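PDB 4UB9: molinate hydrolase from Gulosibacter molinativorax, which hydrolyses the thiocarbamate herbicide molinate, as a zinc-containing enzyme of the amidohydrolase family. Local coordinates for residues R360-G365 with V409-D414; P330-Q335 with H401-Q406; M416-A421 with A456-M461; E287-A292 with E313-K318; N425-Y430 with D434-I439. All blocks are in the same frame, centred on the assembly; numbering follows the deposited sequence.

Interaction 1. Residues R360-G365 with V409-D414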
# COMPACT_ATOMS: atom_id res chain seq x y z
N ARG A 360 27.79 16.54 -22.23
CA ARG A 360 28.92 15.91 -22.94
C ARG A 360 28.53 15.46 -24.34
O ARG A 360 29.33 15.54 -25.27
CB ARG A 360 29.49 14.77 -22.15
CG ARG A 360 30.15 15.27 -20.87
CD ARG A 360 30.54 14.12 -19.94
NE ARG A 360 31.28 13.10 -20.69
CZ ARG A 360 31.12 11.79 -20.61
NH1 ARG A 360 30.22 11.23 -19.80
NH2 ARG A 360 31.86 11.04 -21.37
N MET A 361 27.28 15.05 -24.51
CA MET A 361 26.85 14.66 -25.83
C MET A 361 26.83 15.86 -26.78
O MET A 361 27.16 15.76 -27.96
CB MET A 361 25.48 14.02 -25.78
CG MET A 361 25.48 12.74 -24.98
SD MET A 361 25.77 11.25 -25.96
CE MET A 361 24.17 11.11 -26.79
N ILE A 362 26.32 16.96 -26.27
CA ILE A 362 26.19 18.17 -27.04
C ILE A 362 27.59 18.62 -27.43
O ILE A 362 27.85 18.93 -28.57
CB ILE A 362 25.50 19.27 -26.22
CG1 ILE A 362 23.99 19.03 -26.16
CG2 ILE A 362 25.76 20.68 -26.80
CD1 ILE A 362 23.31 19.67 -24.96
N LYS A 363 28.46 18.67 -26.43
CA LYS A 363 29.82 19.12 -26.57
C LYS A 363 30.61 18.28 -27.55
O LYS A 363 31.34 18.80 -28.37
CB LYS A 363 30.54 19.12 -25.21
CG LYS A 363 32.00 19.57 -25.28
CD LYS A 363 32.15 20.92 -26.03
CE LYS A 363 33.33 20.99 -27.01
NZ LYS A 363 34.47 21.78 -26.45
N ALA A 364 30.40 16.99 -27.53
CA ALA A 364 31.08 16.12 -28.50
C ALA A 364 30.45 16.18 -29.90
O ALA A 364 30.96 15.58 -30.82
CB ALA A 364 31.10 14.69 -28.00
N GLY A 365 29.33 16.86 -30.03
CA GLY A 365 28.65 17.01 -31.33
C GLY A 365 28.05 15.73 -31.90
O GLY A 365 28.02 15.55 -33.09
N VAL A 409 19.99 24.45 -25.34
CA VAL A 409 20.76 25.65 -25.50
C VAL A 409 21.35 26.06 -24.16
O VAL A 409 22.51 26.40 -24.11
CB VAL A 409 19.94 26.77 -26.10
CG1 VAL A 409 20.70 28.10 -26.05
CG2 VAL A 409 19.59 26.41 -27.54
N GLU A 410 20.59 25.99 -23.06
CA GLU A 410 21.18 26.23 -21.70
C GLU A 410 22.39 25.34 -21.41
O GLU A 410 23.26 25.69 -20.65
CB GLU A 410 20.18 25.95 -20.56
CG GLU A 410 19.02 26.93 -20.44
CD GLU A 410 17.94 26.49 -19.42
OE1 GLU A 410 18.05 25.42 -18.78
OE2 GLU A 410 16.93 27.23 -19.33
N LYS A 411 22.40 24.16 -21.97
CA LYS A 411 23.50 23.25 -21.75
C LYS A 411 24.62 23.41 -22.77
O LYS A 411 25.51 22.59 -22.83
CB LYS A 411 23.02 21.80 -21.82
CG LYS A 411 22.06 21.44 -20.71
CD LYS A 411 21.53 20.04 -20.94
CE LYS A 411 20.07 19.91 -20.53
NZ LYS A 411 19.93 19.97 -19.08
N GLY A 412 24.51 24.41 -23.63
CA GLY A 412 25.59 24.72 -24.59
C GLY A 412 25.30 24.38 -26.03
O GLY A 412 26.13 24.56 -26.89
N MET A 413 24.10 23.91 -26.33
CA MET A 413 23.82 23.59 -27.69
C MET A 413 23.68 24.88 -28.47
O MET A 413 23.15 25.86 -28.00
CB MET A 413 22.55 22.76 -27.86
CG MET A 413 22.51 21.97 -29.17
SD MET A 413 21.03 20.96 -29.37
CE MET A 413 21.52 19.84 -30.67
N ASP A 414 24.18 24.83 -29.70
CA ASP A 414 24.03 25.90 -30.62
C ASP A 414 22.56 26.04 -31.03
O ASP A 414 21.96 25.07 -31.48
CB ASP A 414 24.92 25.64 -31.85
CG ASP A 414 24.76 26.72 -32.91
OD1 ASP A 414 25.16 27.88 -32.61
OD2 ASP A 414 24.29 26.44 -34.05
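Ile362 meets Lys411, Gly412 and Met413 with its two branches, and its own 98 Å² make up more than half of the 170 Å² buried between the segments. The contact is van der Waals packing, of methyls on side-chain carbon and on backbone. The CG2 methyl lies mainly against backbone: CG2 of Ile362 is 3.6 Å from Met413 CA and 3.8 Å from Gly412 C, while Met413 CB, at 4.0 Å from CG2, is its nearest side-chain atom. The other branch ends in CD1, which rests 3.8 Å from Lys411 CB, the two side chains crossing at about a right angle. A chi1 of -77° explains the division, since it sets CG2 opposite the backbone N and CG1 opposite the carbonyl carbon, sending the methyls to different residues of 409-414.

No hydrogen bond crosses the contact. The Lys411 chain bends at chi3 and chi4 and carries NZ away to His355 ND1 and Thr331 O, so the lysine offers Ile362 only its aliphatic root.

Backbone bonds and positive phi (68° and 108°) close both final turns: Gly365 N reaches Ile362 O at 2.9 Å, Gly412 N reaches Val409 O at 2.9 Å, and Met413 N bonds to Met408 O. The last helical turn around Ile362 thus packs on the Schellman turn and loop that follow helix 400-410, within a TIM-barrel amidohydrolase.

Interaction 2. Residues P330-Q335 with H401-Q406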
# COMPACT_ATOMS: atom_id res chain seq x y z
N PRO A 330 15.85 16.30 -21.95
CA PRO A 330 16.41 17.08 -20.90
C PRO A 330 15.36 17.89 -20.17
O PRO A 330 14.20 18.00 -20.55
CB PRO A 330 17.33 18.00 -21.65
CG PRO A 330 16.51 18.34 -22.85
CD PRO A 330 15.85 17.05 -23.22
N THR A 331 15.87 18.52 -19.17
CA THR A 331 15.12 19.29 -18.26
C THR A 331 15.84 20.65 -18.15
O THR A 331 17.06 20.72 -18.22
CB THR A 331 15.11 18.48 -16.98
OG1 THR A 331 13.91 18.73 -16.26
CG2 THR A 331 16.32 18.72 -16.22
N THR A 332 15.08 21.73 -18.10
CA THR A 332 15.68 23.06 -17.97
C THR A 332 16.26 23.22 -16.59
O THR A 332 15.96 22.48 -15.66
CB THR A 332 14.67 24.19 -18.17
OG1 THR A 332 13.65 24.11 -17.18
CG2 THR A 332 14.03 24.13 -19.53
N ILE A 333 17.09 24.23 -16.44
CA ILE A 333 17.69 24.52 -15.12
C ILE A 333 16.64 24.72 -14.03
O ILE A 333 16.73 24.17 -12.95
CB ILE A 333 18.56 25.79 -15.21
CG1 ILE A 333 19.84 25.45 -15.99
CG2 ILE A 333 18.91 26.33 -13.81
CD1 ILE A 333 20.55 26.66 -16.58
N ALA A 334 15.61 25.49 -14.37
CA ALA A 334 14.56 25.85 -13.43
C ALA A 334 13.66 24.66 -13.07
O ALA A 334 13.38 24.39 -11.91
CB ALA A 334 13.71 26.96 -13.99
N GLN A 335 13.24 23.92 -14.10
CA GLN A 335 12.41 22.72 -13.89
C GLN A 335 13.14 21.71 -13.01
O GLN A 335 12.59 21.18 -12.04
CB GLN A 335 11.99 22.12 -15.24
CG GLN A 335 11.34 20.76 -15.14
CD GLN A 335 10.01 20.76 -14.38
OE1 GLN A 335 9.22 21.73 -14.40
NE2 GLN A 335 9.73 19.63 -13.76
N HIS A 401 8.40 20.99 -27.07
CA HIS A 401 9.48 21.22 -28.02
C HIS A 401 10.23 22.55 -27.78
O HIS A 401 11.47 22.60 -27.88
CB HIS A 401 9.02 21.08 -29.47
CG HIS A 401 7.94 22.02 -29.87
ND1 HIS A 401 6.79 22.20 -29.14
CD2 HIS A 401 7.77 22.75 -31.00
CE1 HIS A 401 5.99 23.05 -29.77
NE2 HIS A 401 6.56 23.39 -30.90
N PHE A 402 9.49 23.63 -27.47
CA PHE A 402 10.11 24.92 -27.13
C PHE A 402 10.98 24.79 -25.90
O PHE A 402 12.12 25.18 -25.88
CB PHE A 402 9.08 26.01 -26.86
CG PHE A 402 8.10 26.27 -27.99
CD1 PHE A 402 8.51 26.40 -29.31
CD2 PHE A 402 6.74 26.40 -27.71
CE1 PHE A 402 7.59 26.60 -30.33
CE2 PHE A 402 5.82 26.64 -28.74
CZ PHE A 402 6.25 26.72 -30.05
N VAL A 403 10.47 24.09 -24.92
CA VAL A 403 11.22 23.85 -23.70
C VAL A 403 12.49 23.02 -23.94
O VAL A 403 13.54 23.24 -23.31
CB VAL A 403 10.34 23.16 -22.64
CG1 VAL A 403 11.13 22.80 -21.38
CG2 VAL A 403 9.17 24.08 -22.27
N TRP A 404 12.37 22.03 -24.80
CA TRP A 404 13.52 21.14 -25.13
C TRP A 404 14.69 21.95 -25.70
O TRP A 404 15.82 21.87 -25.24
CB TRP A 404 13.06 20.08 -26.17
CG TRP A 404 14.05 18.99 -26.46
CD1 TRP A 404 14.03 17.72 -25.96
CD2 TRP A 404 15.16 19.05 -27.35
NE1 TRP A 404 15.06 16.99 -26.49
CE2 TRP A 404 15.77 17.79 -27.34
CE3 TRP A 404 15.69 20.06 -28.16
CZ2 TRP A 404 16.89 17.50 -28.10
CZ3 TRP A 404 16.79 19.78 -28.93
CH2 TRP A 404 17.38 18.50 -28.90
N MET A 405 14.33 22.76 -26.69
CA MET A 405 15.29 23.65 -27.35
C MET A 405 15.94 24.60 -26.39
O MET A 405 17.16 24.72 -26.31
CB MET A 405 14.61 24.40 -28.46
CG MET A 405 14.47 23.54 -29.71
SD MET A 405 13.76 24.41 -31.10
CE MET A 405 13.20 23.12 -32.19
N GLN A 406 15.13 25.19 -25.56
CA GLN A 406 15.66 26.07 -24.49
C GLN A 406 16.61 25.32 -23.57
O GLN A 406 17.72 25.78 -23.30
CB GLN A 406 14.48 26.68 -23.68
CG GLN A 406 14.95 27.55 -22.53
CD GLN A 406 13.80 28.09 -21.71
OE1 GLN A 406 12.71 28.32 -22.21
NE2 GLN A 406 14.03 28.22 -20.44
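Thr332, Pro330 and Trp404 bury the most surface here, in two separate patches along helix 400-410. In the first, the Pro330 ring sits over one face of the indole. Its CG lies 4.2 Å from the centroid of the five-membered ring of Trp404, only 20° off the ring normal, which makes this a CH-pi contact. Pro330 CD lies over the CD1-NE1 side of the pyrrole ring, 3.4 Å from Trp404 CD1. Trp404 NE1 is bonded to Val328 O, which is likely to restrain rotation of the indole. Were the indole replaced by a leucine, the Pro330 ring would probably lose its aromatic floor and Val328 O its N-H donor.

In the second patch Thr332 divides its branches by chemistry. At chi1 62° OG1 turns back to accept from Gln335 N (3.1 Å, 159°), capping helix 333-341. CG2 faces the other helix, 3.7 Å from Val403 CG1 and 4.2 Å from Gln406 NE2.

No hydrogen bond joins the two segments directly. The chemistry therefore implies an interface of carbon on carbon and carbon on ring, with one indirect polar link: Thr332 OG1 and Gln406 NE2 share Glu392, through its OE1 and OE2 respectively.

Interaction 3. Residues M416-A421 with A456-M461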
# COMPACT_ATOMS: atom_id res chain seq x y z
N MET A 416 21.18 26.98 -33.81
CA MET A 416 20.87 26.40 -35.13
C MET A 416 20.77 24.86 -35.03
O MET A 416 19.93 24.24 -35.67
CB MET A 416 21.92 26.78 -36.18
CG MET A 416 21.57 26.27 -37.58
SD MET A 416 20.09 27.09 -38.18
CE MET A 416 19.77 26.42 -39.78
N ALA A 417 21.69 24.27 -34.29
CA ALA A 417 21.71 22.81 -34.14
C ALA A 417 20.42 22.32 -33.38
O ALA A 417 19.85 21.29 -33.72
CB ALA A 417 22.98 22.37 -33.43
N ALA A 418 20.01 23.06 -32.37
CA ALA A 418 18.75 22.83 -31.72
C ALA A 418 17.56 22.87 -32.68
O ALA A 418 16.65 22.05 -32.58
CB ALA A 418 18.51 23.84 -30.59
N ILE A 419 17.55 23.82 -33.59
CA ILE A 419 16.42 23.91 -34.54
C ILE A 419 16.42 22.73 -35.44
O ILE A 419 15.36 22.22 -35.80
CB ILE A 419 16.48 25.20 -35.38
CG1 ILE A 419 16.20 26.40 -34.46
CG2 ILE A 419 15.45 25.18 -36.50
CD1 ILE A 419 16.57 27.74 -35.05
N LEU A 420 17.60 22.31 -35.87
CA LEU A 420 17.73 21.12 -36.71
C LEU A 420 17.30 19.85 -35.94
O LEU A 420 16.66 19.00 -36.52
CB LEU A 420 19.15 20.91 -37.24
CG LEU A 420 19.77 21.98 -38.14
CD1 LEU A 420 20.85 21.35 -39.02
CD2 LEU A 420 18.74 22.70 -39.00
N ALA A 421 17.62 19.78 -34.66
CA ALA A 421 17.18 18.68 -33.82
C ALA A 421 15.67 18.55 -33.85
O ALA A 421 15.14 17.46 -33.78
CB ALA A 421 17.66 18.83 -32.40
N ALA A 456 18.85 34.40 -32.46
CA ALA A 456 19.32 35.41 -31.50
C ALA A 456 18.93 34.98 -30.09
O ALA A 456 19.62 35.27 -29.12
CB ALA A 456 18.67 36.76 -31.81
N ASP A 457 17.76 34.37 -30.00
CA ASP A 457 17.20 33.88 -28.73
C ASP A 457 16.23 32.72 -29.01
O ASP A 457 15.22 32.89 -29.69
CB ASP A 457 16.50 35.00 -27.98
CG ASP A 457 15.99 34.58 -26.62
OD1 ASP A 457 15.77 33.36 -26.35
OD2 ASP A 457 15.78 35.52 -25.80
N ILE A 458 16.59 31.54 -28.48
CA ILE A 458 15.90 30.31 -28.82
C ILE A 458 14.44 30.29 -28.33
O ILE A 458 13.54 29.75 -29.01
CB ILE A 458 16.69 29.07 -28.35
CG1 ILE A 458 16.15 27.81 -29.02
CG2 ILE A 458 16.69 28.97 -26.84
CD1 ILE A 458 16.34 27.76 -30.53
N THR A 459 14.19 30.99 -27.24
CA THR A 459 12.80 31.23 -26.76
C THR A 459 11.91 31.94 -27.82
O THR A 459 10.68 31.86 -27.76
CB THR A 459 12.72 32.05 -25.45
OG1 THR A 459 13.15 33.39 -25.69
CG2 THR A 459 13.60 31.45 -24.38
N ASN A 460 12.52 32.63 -28.78
CA ASN A 460 11.76 33.20 -29.91
C ASN A 460 11.09 32.19 -30.82
O ASN A 460 10.27 32.54 -31.69
CB ASN A 460 12.62 34.11 -30.78
CG ASN A 460 12.96 35.41 -30.09
OD1 ASN A 460 12.15 35.95 -29.35
ND2 ASN A 460 14.15 35.92 -30.34
N MET A 461 11.42 30.93 -30.61
CA MET A 461 10.69 29.84 -31.29
C MET A 461 9.19 29.90 -30.99
O MET A 461 8.36 29.46 -31.80
CB MET A 461 11.24 28.47 -30.89
CG MET A 461 12.63 28.14 -31.43
SD MET A 461 12.65 28.00 -33.22
CE MET A 461 11.52 26.64 -33.52
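Asp457 OD1, gripped twice by Thr459, shapes the turn that presents Ile458 to Ala418 and Ile419. The hydroxyl Thr459 OG1 donates to Asp457 OD1 at 2.7 Å, coming from above the carboxylate plane (55° out of it). Thr459 N reaches the same oxygen at 3.0 Å on its anti side, from the same face; this bond, tilted out of the plane and bent (N-H...O 136°), defines an Asx turn. Asp457 stands directly before the 3-10 segment 458-461, and the turn leads into it, in the connection between the antiparallel strands 447-450 and 464-469.

Two apolar side chains are lifted toward helix 415-421. Ile458 has CG1 trans to its N (chi1 -166°) and pushes CD1 forward to lie 4.2 Å from Ile419 CG1, the two isoleucines sliding past each other in opposite directions. The same CD1 grazes Ala418 CB at 4.5 Å. In Met461 chi1 and chi2 set SD beside Ile419, and chi3 turns only the end methyl. Ile458 also packs on Met405 and Val409, and Ile419 and Met461 both rest on Leu90, so the contact joins helices 400-410 and 415-421 to strand 88-95.

These separations are those of loose van der Waals contact. Ile419 CG1 receives both partners, with Met461 SD the nearer at 4.1 Å.

Interaction 4. Residues E287-A292 with E313-K318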
# COMPACT_ATOMS: atom_id res chain seq x y z
N GLU A 287 24.88 -0.32 -20.54
CA GLU A 287 24.95 -1.54 -21.32
C GLU A 287 23.80 -1.64 -22.30
O GLU A 287 23.96 -2.15 -23.41
CB GLU A 287 24.99 -2.77 -20.42
CG GLU A 287 26.39 -3.04 -19.88
CD GLU A 287 27.43 -3.18 -21.01
OE1 GLU A 287 27.37 -4.10 -21.87
OE2 GLU A 287 28.32 -2.34 -21.07
N GLY A 288 22.67 -1.10 -21.92
CA GLY A 288 21.55 -1.03 -22.84
C GLY A 288 21.87 -0.14 -24.02
O GLY A 288 21.60 -0.46 -25.17
N LEU A 289 22.43 1.00 -23.72
CA LEU A 289 22.82 1.94 -24.75
C LEU A 289 23.83 1.29 -25.69
O LEU A 289 23.70 1.37 -26.89
CB LEU A 289 23.43 3.19 -24.11
CG LEU A 289 23.95 4.28 -25.05
CD1 LEU A 289 22.90 4.77 -26.03
CD2 LEU A 289 24.44 5.46 -24.21
N ASN A 290 24.83 0.68 -25.13
CA ASN A 290 25.84 0.03 -25.96
C ASN A 290 25.21 -1.00 -26.87
O ASN A 290 25.52 -1.10 -28.03
CB ASN A 290 26.91 -0.63 -25.11
CG ASN A 290 27.98 -1.28 -25.96
OD1 ASN A 290 28.77 -0.61 -26.63
ND2 ASN A 290 28.02 -2.61 -25.96
N THR A 291 24.30 -1.78 -26.30
CA THR A 291 23.62 -2.85 -27.07
C THR A 291 22.83 -2.27 -28.22
O THR A 291 22.80 -2.83 -29.31
CB THR A 291 22.73 -3.68 -26.13
OG1 THR A 291 23.57 -4.42 -25.23
CG2 THR A 291 21.87 -4.63 -26.88
N ALA A 292 22.19 -1.14 -27.96
CA ALA A 292 21.41 -0.49 -29.01
C ALA A 292 22.32 0.00 -30.16
O ALA A 292 21.98 -0.08 -31.35
CB ALA A 292 20.63 0.66 -28.44
N GLU A 313 33.60 7.40 -22.55
CA GLU A 313 34.14 8.04 -23.74
C GLU A 313 34.01 7.13 -24.95
O GLU A 313 33.62 7.55 -26.03
CB GLU A 313 35.59 8.44 -23.47
CG GLU A 313 36.01 9.70 -24.20
CD GLU A 313 35.05 10.88 -24.04
OE1 GLU A 313 34.83 11.36 -22.91
OE2 GLU A 313 34.54 11.38 -25.07
N GLU A 314 34.30 5.86 -24.75
CA GLU A 314 34.26 4.87 -25.83
C GLU A 314 32.89 4.80 -26.52
O GLU A 314 32.78 4.62 -27.72
CB GLU A 314 34.65 3.51 -25.22
CG GLU A 314 34.61 2.36 -26.20
CD GLU A 314 34.40 0.96 -25.63
OE1 GLU A 314 35.18 0.58 -24.72
OE2 GLU A 314 33.49 0.21 -26.13
N THR A 315 31.84 4.97 -25.72
CA THR A 315 30.48 4.92 -26.23
C THR A 315 30.19 6.17 -27.05
O THR A 315 29.55 6.09 -28.10
CB THR A 315 29.45 4.82 -25.11
OG1 THR A 315 29.71 3.67 -24.31
CG2 THR A 315 28.04 4.71 -25.66
N ILE A 316 30.64 7.32 -26.58
CA ILE A 316 30.44 8.54 -27.36
C ILE A 316 31.16 8.40 -28.68
O ILE A 316 30.62 8.78 -29.74
CB ILE A 316 30.93 9.77 -26.61
CG1 ILE A 316 29.92 10.12 -25.50
CG2 ILE A 316 31.08 10.94 -27.55
CD1 ILE A 316 30.39 11.20 -24.56
N GLU A 317 32.36 7.84 -28.64
CA GLU A 317 33.15 7.64 -29.88
C GLU A 317 32.49 6.71 -30.88
O GLU A 317 32.49 6.95 -32.08
CB GLU A 317 34.56 7.17 -29.56
CG GLU A 317 35.47 8.32 -29.12
CD GLU A 317 36.59 7.82 -28.20
OE1 GLU A 317 37.08 8.62 -27.39
OE2 GLU A 317 36.96 6.61 -28.28
N LYS A 318 31.83 5.68 -30.38
CA LYS A 318 31.01 4.84 -31.27
C LYS A 318 29.87 5.61 -31.95
O LYS A 318 29.53 5.36 -33.10
CB LYS A 318 30.38 3.70 -30.52
CG LYS A 318 31.34 2.65 -30.03
CD LYS A 318 30.60 1.38 -29.64
CE LYS A 318 31.46 0.44 -28.81
NZ LYS A 318 30.78 -0.88 -28.71
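Asn290 holds its amide carbon opposite the backbone N (chi1 -179°) while Lys318 runs fully extended beyond CG, and the pair of shapes brings amide oxygen and ammonium together. Lys318 NZ donates to Asn290 OD1 at 2.9 Å. The nitrogen lies in the carbonyl plane on a lone pair, with a C=O...N angle of 141°, and the methylene CE of Lys318 follows at 3.6 Å from OD1.

The ammonium has further partners: a salt bridge to Glu294 OE2, and a long one of 3.9 Å from Lys318 NZ to Glu314 OE2, a helical turn earlier. A methionine in place of Lys318 would probably leave Glu294 without its positive mate and Asn290 OD1 without its donor.

Beside this polar link is an apolar one. Thr315 points CG2 at Leu289, whose CD2 is 4.0 Å away.

Glu287 makes a salt bridge to Arg263 of a neighbouring subunit, on which Asn290 also packs, so helix 286-294 has an assembly contact. This helix forms the crossover of a beta-alpha-beta unit between parallel strands 279-282 and 299-301, Leu289 touching Met300 of the latter; the contact described here ties it sidelong to helix 313-322, the next helix of the barrel.

Interaction 5. Residues N425-Y430 with D434-I439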
# COMPACT_ATOMS: atom_id res chain seq x y z
N ASN A 425 16.52 16.66 -38.29
CA ASN A 425 17.11 15.50 -37.66
C ASN A 425 16.20 14.32 -37.36
O ASN A 425 16.55 13.21 -37.65
CB ASN A 425 17.90 15.94 -36.43
CG ASN A 425 19.07 16.85 -36.76
OD1 ASN A 425 19.78 17.27 -35.90
ND2 ASN A 425 19.26 17.15 -38.02
N PRO A 426 15.01 14.56 -36.84
CA PRO A 426 14.05 13.48 -36.67
C PRO A 426 13.67 12.89 -38.01
O PRO A 426 13.58 11.69 -38.14
CB PRO A 426 12.83 14.17 -36.07
CG PRO A 426 13.28 15.50 -35.63
CD PRO A 426 14.52 15.85 -36.34
N ALA A 427 13.45 13.75 -38.98
CA ALA A 427 13.03 13.30 -40.28
C ALA A 427 14.05 12.33 -40.86
O ALA A 427 13.69 11.35 -41.50
CB ALA A 427 12.85 14.48 -41.22
N LYS A 428 15.33 12.63 -40.66
CA LYS A 428 16.39 11.76 -41.15
C LYS A 428 16.40 10.42 -40.41
O LYS A 428 16.40 9.37 -41.02
CB LYS A 428 17.76 12.41 -41.01
CG LYS A 428 17.99 13.63 -41.91
CD LYS A 428 19.44 13.70 -42.35
CE LYS A 428 19.74 14.92 -43.20
NZ LYS A 428 19.99 16.03 -42.27
N ALA A 429 16.38 10.49 -39.09
CA ALA A 429 16.36 9.31 -38.26
C ALA A 429 15.25 8.34 -38.66
O ALA A 429 15.45 7.11 -38.70
CB ALA A 429 16.22 9.65 -36.80
N TYR A 430 14.10 8.90 -38.94
CA TYR A 430 12.90 8.12 -39.28
C TYR A 430 12.78 7.85 -40.79
O TYR A 430 11.80 7.26 -41.27
CB TYR A 430 11.66 8.81 -38.74
CG TYR A 430 11.39 8.70 -37.24
CD1 TYR A 430 10.84 7.55 -36.69
CD2 TYR A 430 11.63 9.77 -36.38
CE1 TYR A 430 10.58 7.45 -35.33
CE2 TYR A 430 11.38 9.67 -35.01
CZ TYR A 430 10.83 8.52 -34.49
OH TYR A 430 10.55 8.42 -33.16
N ASP A 434 13.30 12.71 -47.24
CA ASP A 434 12.91 12.90 -48.64
C ASP A 434 11.58 13.66 -48.75
O ASP A 434 11.34 14.31 -49.74
CB ASP A 434 12.84 11.55 -49.40
CG ASP A 434 11.89 10.53 -48.73
OD1 ASP A 434 11.73 10.54 -47.48
OD2 ASP A 434 11.32 9.70 -49.46
N GLU A 435 10.76 13.65 -47.72
CA GLU A 435 9.44 14.30 -47.75
C GLU A 435 9.19 15.46 -46.83
O GLU A 435 8.32 16.30 -47.10
CB GLU A 435 8.39 13.28 -47.42
CG GLU A 435 8.30 12.25 -48.49
CD GLU A 435 6.88 11.88 -48.75
OE1 GLU A 435 6.54 11.63 -49.93
OE2 GLU A 435 6.10 11.83 -47.78
N LEU A 436 9.92 15.52 -45.73
CA LEU A 436 9.68 16.58 -44.76
C LEU A 436 10.91 16.86 -43.92
O LEU A 436 11.92 16.19 -44.04
CB LEU A 436 8.48 16.24 -43.87
CG LEU A 436 8.60 14.94 -43.04
CD1 LEU A 436 9.08 15.25 -41.63
CD2 LEU A 436 7.29 14.20 -43.00
N GLY A 437 10.82 17.94 -43.15
CA GLY A 437 11.88 18.33 -42.21
C GLY A 437 12.82 19.41 -42.71
O GLY A 437 13.72 19.85 -42.00
N SER A 438 12.63 19.81 -43.96
CA SER A 438 13.33 20.99 -44.49
C SER A 438 12.52 21.64 -45.60
O SER A 438 11.70 21.01 -46.27
CB SER A 438 14.74 20.65 -45.02
OG SER A 438 14.66 19.85 -46.21
N ILE A 439 12.86 22.90 -45.82
CA ILE A 439 12.32 23.65 -46.93
C ILE A 439 13.20 23.49 -48.18
O ILE A 439 14.30 24.03 -48.27
CB ILE A 439 12.17 25.11 -46.55
CG1 ILE A 439 11.09 25.20 -45.47
CG2 ILE A 439 11.77 25.91 -47.78
CD1 ILE A 439 10.93 26.57 -44.83
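Ala427 packs against Leu436 and Gly437 where the chain, having finished helix 424-429, turns back alongside it. In this amidohydrolase of the TIM-barrel clan, the returning chain passes along strand 63-69 of the smaller sheet on its way to strand 447-450.

The apolar contacts are few and centred on a single methyl. Ala427 CB lies 3.9 Å from Leu436 CD1 and 4.1 Å from Gly437 CA. Leu436 has CG placed between its backbone N and carbonyl carbon (chi1 60°), which swings the branched end round so that CD1 lies near the alanine; the leucine also rests on Val94 of strand 88-95, as does Pro426.

Backbone fit accounts for the glycine. The alpha carbons of Ala427 and Gly437 stand 5.5 Å apart, and a CB built on Gly437 would fall 2.7 Å from Ala427 CB, a clash. The phi of 99° argues the same way independently, since a side chain would be pressed against the preceding carbonyl oxygen.

Polar interactions do not cross between the segments. In the last turn of the helix and just beyond it, Ala429 N bonds to Asn425 O at 3.1 Å and Tyr430 N to Pro426 O at 2.9 Å. Away from this contact, Tyr430 stacks on Phe142 and its OH bonds to Gly96 O, while Glu435 forms a salt bridge with Arg63 and Ile439 packs on Ile64 and Val67. The tightest approach between the two segments is from the methyl Ala427 CB to the carbonyl Leu436 O, at 3.4 Å.

In the fold
Along the chain interaction 4 comes first; interactions 1 and 2 then interlock, their segments alternating, and interaction 3 encloses interaction 5. Helix 400-410 is the hub: interactions 1 and 2 both use it, with centres about 13 Å apart, and interaction 3 packs on it from helix 415-421, its centre about 12 Å from that of interaction 2. Direct atomic contacts join these three. Interaction 5 continues the series through helix 424-429, Leu420 O lying 2.9 Å from Asn425 N. Interaction 4 is more remote, its centre about 18 Å from that of interaction 1, bridged by Arg360 and Ile316. Together they tie neighbouring helices of the barrel to one another and to the chain returning past the smaller sheet.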